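Local coordinates for actin-related protein 8 (Homo sapiens, PDB 4FO0), which binds ATP as a non-polymerising actin-family subunit of the chromatin-remodelling INO80 complex, with low basal ATPase activity and a role in organising mitotic chromosomes, at residues Asn15-Ile20 against Gly30-Thr35; Arg106-Gln111 against Gln347-Asp352; Lys124-Ser129 against Gly137-Tyr142. One frame throughout, in Å; residues are numbered along the deposited sequence.

Contact 1. Residues Asn15-Ile20 against Gly30-Thr35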
loop_
_atom_site.group_PDB
_atom_site.type_symbol
_atom_site.label_atom_id
_atom_site.label_comp_id
_atom_site.label_asym_id
_atom_site.label_seq_id
_atom_site.Cartn_x
_atom_site.Cartn_y
_atom_site.Cartn_z
ATOM N N ASN A 15 23.694 11.439 -5.686
ATOM C CA ASN A 15 24.199 10.495 -4.706
ATOM C C ASN A 15 23.994 11.063 -3.316
ATOM O O ASN A 15 24.080 10.343 -2.324
ATOM C CB ASN A 15 25.679 10.179 -4.931
ATOM C CG ASN A 15 26.185 9.034 -4.029
ATOM O OD1 ASN A 15 25.724 7.894 -4.138
ATOM N ND2 ASN A 15 27.148 9.336 -3.152
ATOM N N PHE A 16 23.702 12.358 -3.261
ATOM C CA PHE A 16 23.533 13.058 -1.997
ATOM C C PHE A 16 22.103 13.502 -1.762
ATOM O O PHE A 16 21.822 14.334 -0.901
ATOM C CB PHE A 16 24.510 14.219 -1.918
ATOM C CG PHE A 16 25.912 13.763 -1.824
ATOM C CD1 PHE A 16 26.450 13.418 -0.595
ATOM C CD2 PHE A 16 26.674 13.587 -2.970
ATOM C CE1 PHE A 16 27.741 12.948 -0.508
ATOM C CE2 PHE A 16 27.963 13.119 -2.889
ATOM C CZ PHE A 16 28.500 12.796 -1.655
ATOM N N ILE A 17 21.197 12.919 -2.528
ATOM C CA ILE A 17 19.792 13.168 -2.331
ATOM C C ILE A 17 19.086 11.886 -1.914
ATOM O O ILE A 17 19.076 10.904 -2.663
ATOM C CB ILE A 17 19.194 13.743 -3.595
ATOM C CG1 ILE A 17 19.800 15.134 -3.830
ATOM C CG2 ILE A 17 17.678 13.774 -3.487
ATOM C CD1 ILE A 17 19.453 15.733 -5.158
ATOM N N ILE A 18 18.533 11.879 -0.702
ATOM C CA ILE A 18 17.764 10.724 -0.224
ATOM C C ILE A 18 16.288 10.847 -0.597
ATOM O O ILE A 18 15.646 11.861 -0.299
ATOM C CB ILE A 18 17.833 10.555 1.290
ATOM C CG1 ILE A 18 19.272 10.343 1.754
ATOM C CG2 ILE A 18 16.993 9.368 1.704
ATOM C CD1 ILE A 18 19.888 9.113 1.195
ATOM N N VAL A 19 15.758 9.828 -1.268
ATOM C CA VAL A 19 14.348 9.830 -1.646
ATOM C C VAL A 19 13.536 8.942 -0.708
ATOM O O VAL A 19 13.846 7.758 -0.527
ATOM C CB VAL A 19 14.152 9.416 -3.111
ATOM C CG1 VAL A 19 12.673 9.320 -3.456
ATOM C CG2 VAL A 19 14.847 10.418 -4.022
ATOM N N ILE A 20 12.511 9.529 -0.097
ATOM C CA ILE A 20 11.745 8.836 0.937
ATOM C C ILE A 20 10.263 8.691 0.613
ATOM O O ILE A 20 9.529 9.680 0.490
ATOM C CB ILE A 20 11.889 9.529 2.283
ATOM C CG1 ILE A 20 13.369 9.758 2.585
ATOM C CG2 ILE A 20 11.208 8.702 3.384
ATOM C CD1 ILE A 20 13.619 10.566 3.843
ATOM N N GLY A 30 15.969 5.387 -0.325
ATOM C CA GLY A 30 17.246 5.186 -0.996
ATOM C C GLY A 30 17.837 6.462 -1.552
ATOM O O GLY A 30 17.190 7.509 -1.524
ATOM N N ARG A 31 19.072 6.388 -2.045
ATOM C CA ARG A 31 19.675 7.510 -2.771
ATOM C C ARG A 31 19.013 7.634 -4.133
ATOM O O ARG A 31 18.623 6.628 -4.747
ATOM C CB ARG A 31 21.167 7.284 -2.995
ATOM C CG ARG A 31 21.995 7.137 -1.755
ATOM C CD ARG A 31 23.373 6.642 -2.114
ATOM N NE ARG A 31 24.091 6.148 -0.939
ATOM C CZ ARG A 31 24.958 6.866 -0.231
ATOM N NH1 ARG A 31 25.224 8.129 -0.564
ATOM N NH2 ARG A 31 25.561 6.325 0.820
ATOM N N ALA A 32 18.904 8.860 -4.625
ATOM C CA ALA A 32 18.338 9.081 -5.956
ATOM C C ALA A 32 19.111 8.326 -7.054
ATOM O O ALA A 32 18.618 8.149 -8.159
ATOM C CB ALA A 32 18.277 10.570 -6.258
ATOM N N THR A 33 20.317 7.872 -6.740
ATOM C CA THR A 33 21.113 7.097 -7.688
ATOM C C THR A 33 20.868 5.595 -7.605
ATOM O O THR A 33 21.159 4.864 -8.553
ATOM C CB THR A 33 22.627 7.371 -7.528
ATOM O OG1 THR A 33 23.008 7.241 -6.149
ATOM C CG2 THR A 33 22.942 8.763 -7.999
ATOM N N ASP A 34 20.349 5.122 -6.476
ATOM C CA ASP A 34 20.056 3.696 -6.344
ATOM C C ASP A 34 19.035 3.292 -7.416
ATOM O O ASP A 34 18.151 4.068 -7.792
ATOM C CB ASP A 34 19.596 3.346 -4.925
ATOM C CG ASP A 34 20.679 3.611 -3.863
ATOM O OD1 ASP A 34 21.879 3.563 -4.212
ATOM O OD2 ASP A 34 20.340 3.855 -2.679
ATOM N N THR A 35 19.189 2.092 -7.951
ATOM C CA THR A 35 18.268 1.627 -8.971
ATOM C C THR A 35 17.009 1.104 -8.292
ATOM O O THR A 35 15.883 1.441 -8.675
ATOM C CB THR A 35 18.902 0.535 -9.823
ATOM O OG1 THR A 35 20.306 0.806 -9.962
ATOM C CG2 THR A 35 18.240 0.500 -11.196
#
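Val-19 and Gly-30 form a hydrogen-bonded antiparallel pair in the hairpin of strands 17-21 and 26-31. Two of its backbone bonds join them, Val-19 N to Gly-30 O at 2.7 Å and Gly-30 N to Val-19 O at 3.2 Å. A third, Ala-32 N to Ile-17 O at 2.8 Å, carries the ladder beyond the non-hydrogen-bonded pair Ile-18/Arg-31. There the strands close in, and two CA-H...O contacts, Arg-31 CA to Ile-17 O and Ile-18 CA to Gly-30 O, accompany the bonds.

Polar side chains extend the contact past the ladder. The Arg-31 chain stays extended from CG to NE and runs alongside Asn-15, amide and guanidinium planes only 8° apart. Arg-31 NH1 donates to Asn-15 O at 3.1 Å, in the plane of that backbone carbonyl and close to the guanidinium plane. The same NH1 also bonds Tyr-199 OH, while NH2 makes a weak bond to Leu-189 O. The Asn-15 amide swings toward the second segment with CG anti to the backbone N (chi1 -172°). Its OD1 lies 3.3 Å from Arg-31 CD and accepts a weak bond from Thr-33 OG1. In the type I turn Arg-31 to Asp-34, Asp-34 OD2 takes the Arg-31 N-H from above the carboxylate plane.

Apolar contact is lighter. The methyl of Ala-32 sits 4.1 Å from Val-19 CG2 and faces Ile-17 CB; helix 553-563 covers this side, with Ala-559 on Ala-32. Ile-18 CD1 brushes Arg-31 CG at 4.1 Å.

The chemistry implies a hairpin end secured mainly by polar groups: backbone bonds fix the register, and the shared NH1 ties the entry to strand 17-21 to Tyr-199.

Contact 2. Residues Arg106-Gln111 against Gln347-Asp352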
loop_
_atom_site.group_PDB
_atom_site.type_symbol
_atom_site.label_atom_id
_atom_site.label_comp_id
_atom_site.label_asym_id
_atom_site.label_seq_id
_atom_site.Cartn_x
_atom_site.Cartn_y
_atom_site.Cartn_z
ATOM N N ARG A 106 -14.698 -27.849 1.343
ATOM C CA ARG A 106 -14.601 -28.137 2.769
ATOM C C ARG A 106 -14.516 -29.644 3.030
ATOM O O ARG A 106 -13.706 -30.088 3.843
ATOM C CB ARG A 106 -15.761 -27.489 3.536
ATOM C CG ARG A 106 -15.564 -27.405 5.049
ATOM C CD ARG A 106 -16.487 -26.359 5.710
ATOM N NE ARG A 106 -17.898 -26.499 5.332
ATOM C CZ ARG A 106 -18.601 -25.596 4.640
ATOM N NH1 ARG A 106 -18.040 -24.459 4.239
ATOM N NH2 ARG A 106 -19.878 -25.827 4.351
ATOM N N SER A 107 -15.322 -30.429 2.320
ATOM C CA SER A 107 -15.333 -31.881 2.505
ATOM C C SER A 107 -13.963 -32.509 2.306
ATOM O O SER A 107 -13.481 -33.257 3.152
ATOM C CB SER A 107 -16.327 -32.540 1.559
ATOM O OG SER A 107 -17.639 -32.360 2.042
ATOM N N TYR A 108 -13.352 -32.219 1.170
ATOM C CA TYR A 108 -12.004 -32.686 0.896
ATOM C C TYR A 108 -10.997 -32.065 1.870
ATOM O O TYR A 108 -10.062 -32.723 2.332
ATOM C CB TYR A 108 -11.622 -32.302 -0.531
ATOM C CG TYR A 108 -10.177 -32.569 -0.885
ATOM C CD1 TYR A 108 -9.176 -31.691 -0.487
ATOM C CD2 TYR A 108 -9.814 -33.691 -1.631
ATOM C CE1 TYR A 108 -7.856 -31.919 -0.812
ATOM C CE2 TYR A 108 -8.490 -33.935 -1.965
ATOM C CZ TYR A 108 -7.513 -33.040 -1.552
ATOM O OH TYR A 108 -6.188 -33.261 -1.872
ATOM N N ASN A 109 -11.186 -30.792 2.178
ATOM C CA ASN A 109 -10.156 -30.056 2.877
ATOM C C ASN A 109 -9.910 -30.491 4.304
ATOM O O ASN A 109 -8.762 -30.567 4.764
ATOM C CB ASN A 109 -10.371 -28.542 2.767
ATOM C CG ASN A 109 -9.727 -27.967 1.526
ATOM O OD1 ASN A 109 -8.805 -28.563 0.963
ATOM N ND2 ASN A 109 -10.236 -26.820 1.069
ATOM N N LYS A 110 -10.961 -30.791 5.033
ATOM C CA LYS A 110 -10.676 -31.015 6.433
ATOM C C LYS A 110 -10.457 -32.487 6.814
ATOM O O LYS A 110 -10.480 -32.868 7.988
ATOM C CB LYS A 110 -11.573 -30.153 7.331
ATOM C CG LYS A 110 -11.458 -28.635 6.908
ATOM C CD LYS A 110 -10.883 -27.660 7.994
ATOM C CE LYS A 110 -12.000 -26.943 8.775
ATOM N NZ LYS A 110 -11.537 -26.052 9.891
ATOM N N GLN A 111 -10.178 -33.267 5.769
ATOM C CA GLN A 111 -9.474 -34.538 5.829
ATOM C C GLN A 111 -7.966 -34.319 5.636
ATOM O O GLN A 111 -7.178 -35.247 5.796
ATOM C CB GLN A 111 -9.940 -35.444 4.681
ATOM C CG GLN A 111 -11.400 -35.874 4.723
ATOM C CD GLN A 111 -11.755 -36.904 3.649
ATOM O OE1 GLN A 111 -11.373 -36.773 2.482
ATOM N NE2 GLN A 111 -12.487 -37.940 4.050
ATOM N N GLN A 347 -1.668 -29.384 1.843
ATOM C CA GLN A 347 -2.496 -29.521 0.644
ATOM C C GLN A 347 -3.835 -28.843 0.878
ATOM O O GLN A 347 -4.437 -28.975 1.949
ATOM C CB GLN A 347 -2.786 -30.991 0.328
ATOM C CG GLN A 347 -1.575 -31.876 0.232
ATOM C CD GLN A 347 -0.579 -31.368 -0.779
ATOM O OE1 GLN A 347 -0.921 -31.095 -1.932
ATOM N NE2 GLN A 347 0.669 -31.226 -0.352
ATOM N N PHE A 348 -4.324 -28.111 -0.109
ATOM C CA PHE A 348 -5.763 -27.883 -0.101
ATOM C C PHE A 348 -6.372 -27.398 -1.384
ATOM O O PHE A 348 -5.676 -26.999 -2.323
ATOM C CB PHE A 348 -6.228 -27.066 1.097
ATOM C CG PHE A 348 -6.226 -25.603 0.875
ATOM C CD1 PHE A 348 -7.240 -24.817 1.423
ATOM C CD2 PHE A 348 -5.204 -24.999 0.166
ATOM C CE1 PHE A 348 -7.246 -23.452 1.248
ATOM C CE2 PHE A 348 -5.201 -23.628 -0.026
ATOM C CZ PHE A 348 -6.222 -22.854 0.518
ATOM N N ARG A 349 -7.693 -27.483 -1.420
ATOM C CA ARG A 349 -8.429 -27.264 -2.653
ATOM C C ARG A 349 -9.150 -25.921 -2.631
ATOM O O ARG A 349 -9.855 -25.610 -1.677
ATOM C CB ARG A 349 -9.411 -28.400 -2.837
ATOM C CG ARG A 349 -9.694 -28.734 -4.259
ATOM C CD ARG A 349 -10.456 -30.034 -4.311
ATOM N NE ARG A 349 -9.567 -31.139 -4.640
ATOM C CZ ARG A 349 -9.937 -32.411 -4.611
ATOM N NH1 ARG A 349 -11.175 -32.726 -4.249
ATOM N NH2 ARG A 349 -9.073 -33.365 -4.934
ATOM N N LEU A 350 -8.943 -25.116 -3.670
ATOM C CA LEU A 350 -9.585 -23.806 -3.749
ATOM C C LEU A 350 -10.368 -23.605 -5.023
ATOM O O LEU A 350 -9.953 -24.042 -6.106
ATOM C CB LEU A 350 -8.552 -22.690 -3.639
ATOM C CG LEU A 350 -8.363 -22.218 -2.208
ATOM C CD1 LEU A 350 -7.481 -20.993 -2.168
ATOM C CD2 LEU A 350 -9.727 -21.965 -1.585
ATOM N N GLY A 351 -11.481 -22.895 -4.889
ATOM C CA GLY A 351 -12.285 -22.522 -6.039
ATOM C C GLY A 351 -12.349 -21.035 -6.328
ATOM O O GLY A 351 -11.362 -20.391 -6.695
ATOM N N ASP A 352 -13.533 -20.478 -6.151
ATOM C CA ASP A 352 -13.807 -19.141 -6.645
ATOM C C ASP A 352 -13.301 -18.079 -5.676
ATOM O O ASP A 352 -13.017 -16.935 -6.058
ATOM C CB ASP A 352 -15.302 -18.998 -6.935
ATOM C CG ASP A 352 -15.797 -20.022 -7.955
ATOM O OD1 ASP A 352 -15.092 -20.268 -8.968
ATOM O OD2 ASP A 352 -16.886 -20.597 -7.728
#
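Asn-109, at the end of helix 102-109, grips the backbone of Arg-349 with both ends of its amide, and this is the close-fitting, buried part of the contact. Asn-109 OD1 accepts from Arg-349 N at 2.8 Å, on a lone pair in its carbonyl plane. Asn-109 ND2 donates to Arg-349 O at 3.0 Å, with that oxygen near the amide plane. Two bonds to one residue should hold the amide flat and fix its rotation; ND2 also bonds Ala-294 O. Phe-348 CB lies against OD1, while its ring turns away toward Met-291, Pro-297 and Phe-319, which places the amide beside the buried hydrophobic interior.

A second close fit, a stack, lies at the partly exposed side. Tyr-108, with CG anti to the backbone N (chi1 172°), turns one face of its ring to the Arg-349 guanidinium. Arg-349 bends at chi3 (-100°) and sets CZ 3.6 Å from the Tyr-108 ring centroid. The planes make 29°, and this cation-pi stack is offset toward the CD2-CE2 rim. Arg-349 NE forms a salt bridge with Asp-331, which also touches Tyr-108. The contact thins out at Gln-347, whose amide turns to Glu-333.

An asparagine amide bonded to both N and O of one strand residue is a side-chain mimic of beta pairing, here docking a helix end onto the central strand of an antiparallel three-stranded sheet in the actin fold.

Contact 3. Residues Lys124-Ser129 against Gly137-Tyr142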
loop_
_atom_site.group_PDB
_atom_site.type_symbol
_atom_site.label_atom_id
_atom_site.label_comp_id
_atom_site.label_asym_id
_atom_site.label_seq_id
_atom_site.Cartn_x
_atom_site.Cartn_y
_atom_site.Cartn_z
ATOM N N LYS A 124 13.414 -17.991 13.305
ATOM C CA LYS A 124 13.356 -17.822 14.751
ATOM C C LYS A 124 12.958 -16.418 15.165
ATOM O O LYS A 124 13.026 -15.478 14.384
ATOM C CB LYS A 124 14.689 -18.206 15.392
ATOM C CG LYS A 124 15.868 -17.562 14.734
ATOM C CD LYS A 124 17.119 -18.321 15.070
ATOM C CE LYS A 124 16.987 -19.770 14.659
ATOM N NZ LYS A 124 18.143 -20.560 15.181
ATOM N N TRP A 125 12.518 -16.293 16.405
ATOM C CA TRP A 125 12.209 -14.998 16.956
ATOM C C TRP A 125 13.449 -14.130 16.937
ATOM O O TRP A 125 14.564 -14.619 17.124
ATOM C CB TRP A 125 11.775 -15.166 18.386
ATOM C CG TRP A 125 10.608 -16.072 18.571
ATOM C CD1 TRP A 125 10.553 -17.168 19.374
ATOM C CD2 TRP A 125 9.305 -15.940 17.987
ATOM N NE1 TRP A 125 9.303 -17.732 19.330
ATOM C CE2 TRP A 125 8.515 -16.998 18.486
ATOM C CE3 TRP A 125 8.725 -15.023 17.104
ATOM C CZ2 TRP A 125 7.182 -17.174 18.122
ATOM C CZ3 TRP A 125 7.403 -15.199 16.742
ATOM C CH2 TRP A 125 6.648 -16.266 17.249
ATOM N N THR A 126 13.256 -12.839 16.705
ATOM C CA THR A 126 14.320 -11.869 16.913
ATOM C C THR A 126 14.910 -12.023 18.321
ATOM O O THR A 126 14.178 -12.134 19.308
ATOM C CB THR A 126 13.764 -10.460 16.781
ATOM O OG1 THR A 126 13.227 -10.299 15.465
ATOM C CG2 THR A 126 14.843 -9.414 17.050
ATOM N N ASN A 127 16.230 -12.039 18.431
ATOM C CA ASN A 127 16.813 -12.147 19.756
ATOM C C ASN A 127 16.773 -10.835 20.527
ATOM O O ASN A 127 17.255 -9.802 20.059
ATOM C CB ASN A 127 18.235 -12.692 19.717
ATOM C CG ASN A 127 18.831 -12.818 21.101
ATOM O OD1 ASN A 127 18.465 -13.711 21.871
ATOM N ND2 ASN A 127 19.728 -11.906 21.438
ATOM N N THR A 128 16.198 -10.892 21.716
ATOM C CA THR A 128 16.074 -9.717 22.558
ATOM C C THR A 128 16.731 -9.951 23.923
ATOM O O THR A 128 16.378 -9.306 24.914
ATOM C CB THR A 128 14.594 -9.358 22.764
ATOM O OG1 THR A 128 13.981 -10.338 23.611
ATOM C CG2 THR A 128 13.861 -9.318 21.429
ATOM N N SER A 129 17.681 -10.883 23.969
ATOM C CA SER A 129 18.391 -11.210 25.207
ATOM C C SER A 129 19.071 -9.984 25.821
ATOM O O SER A 129 19.035 -9.775 27.034
ATOM C CB SER A 129 19.425 -12.307 24.952
ATOM O OG SER A 129 18.791 -13.554 24.715
ATOM N N GLY A 137 11.552 -2.601 11.665
ATOM C CA GLY A 137 11.308 -3.328 10.435
ATOM C C GLY A 137 11.075 -4.808 10.636
ATOM O O GLY A 137 10.282 -5.230 11.485
ATOM N N GLU A 138 11.773 -5.605 9.841
ATOM C CA GLU A 138 11.629 -7.047 9.899
ATOM C C GLU A 138 12.002 -7.628 11.271
ATOM O O GLU A 138 11.374 -8.577 11.745
ATOM C CB GLU A 138 12.471 -7.686 8.810
ATOM C CG GLU A 138 12.268 -9.176 8.700
ATOM C CD GLU A 138 11.892 -9.596 7.301
ATOM O OE1 GLU A 138 12.004 -10.809 7.003
ATOM O OE2 GLU A 138 11.487 -8.709 6.505
ATOM N N GLU A 139 13.020 -7.061 11.914
ATOM C CA GLU A 139 13.343 -7.480 13.271
ATOM C C GLU A 139 12.165 -7.248 14.217
ATOM O O GLU A 139 11.912 -8.043 15.123
ATOM C CB GLU A 139 14.580 -6.764 13.789
ATOM C CG GLU A 139 15.873 -7.377 13.320
ATOM C CD GLU A 139 17.075 -6.809 14.057
ATOM O OE1 GLU A 139 18.140 -7.470 14.062
ATOM O OE2 GLU A 139 16.947 -5.703 14.633
ATOM N N ALA A 140 11.445 -6.157 13.997
ATOM C CA ALA A 140 10.276 -5.865 14.801
ATOM C C ALA A 140 9.163 -6.890 14.556
ATOM O O ALA A 140 8.535 -7.355 15.511
ATOM C CB ALA A 140 9.796 -4.455 14.551
ATOM N N LEU A 141 8.942 -7.271 13.294
ATOM C CA LEU A 141 7.879 -8.225 12.983
ATOM C C LEU A 141 8.110 -9.560 13.671
ATOM O O LEU A 141 7.157 -10.276 13.982
ATOM C CB LEU A 141 7.760 -8.469 11.485
ATOM C CG LEU A 141 7.361 -7.323 10.561
ATOM C CD1 LEU A 141 7.464 -7.779 9.125
ATOM C CD2 LEU A 141 5.963 -6.862 10.855
ATOM N N TYR A 142 9.379 -9.886 13.905
ATOM C CA TYR A 142 9.765 -11.204 14.413
ATOM C C TYR A 142 9.996 -11.291 15.919
ATOM O O TYR A 142 10.534 -12.270 16.427
ATOM C CB TYR A 142 10.980 -11.711 13.663
ATOM C CG TYR A 142 10.579 -12.379 12.394
ATOM C CD1 TYR A 142 10.324 -11.637 11.252
ATOM C CD2 TYR A 142 10.411 -13.753 12.343
ATOM C CE1 TYR A 142 9.938 -12.248 10.081
ATOM C CE2 TYR A 142 10.032 -14.375 11.183
ATOM C CZ TYR A 142 9.790 -13.619 10.054
ATOM O OH TYR A 142 9.406 -14.243 8.893
#
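Thr-126 meets the short helix 138-141 with its hydroxyl and its backbone N-H together. Its CB stands 3.5 Å from Glu-139 O and slightly farther from Tyr-142 O. From there Thr-126 OG1, anti to the carbonyl carbon (chi1 -60°), reaches the end of the helix and donates to Glu-139 O at 2.6 Å, in that carbonyl's plane and on a lone pair. Thr-126 OG1 also lies 3.2 Å from Tyr-142 CB, the two side chains crossing at about a right angle. The methyl branch, Thr-126 CG2, comes alongside Glu-139 O at 3.8 Å.

At the root of this side chain, Thr-126 N donates to Tyr-142 O at 2.8 Å, approaching from 51° out of the carbonyl plane. Thus one carbonyl in the last turn of the helix and one just past it find donors in a single residue. Tyr-142 O is further approached by Trp-125, through CA at 3.2 Å in a CA-H...O contact and at the indole edge through CE3. The indole itself turns away, its NE1 bonded to Asp-340 and its ring resting on Asn-144, Pro-145 and Pro-339. Lys-124 O adds a light touch on Tyr-142 CD2.

The segment 124-129 thereby lies across the end of helix 138-141 on the surface, while Thr-126 also packs on Leu-135 of strand 134-136 and the helix sets Ala-140 and Leu-141 against strand 38-47.

Overall arrangement
The three contacts lie within the actin-family part of the chain but do not touch one another. Contacts 1 and 2 are on opposite sides of the chain's centre, their own centres 47 Å apart. Contact 3 is 28 Å from contact 1 and 33 Å from contact 2, centre to centre; in sequence it falls within the long run of chain between the two segments of contact 2. Contact 1 is part of a mixed sheet, and contact 3 packs beside strands 38-47 and 134-136 of the same sheet. Bound ATP is about 13 Å from the Glu-138 side chain of contact 3, and the magnesium ion about 13 Å from that of Val-19 in contact 1.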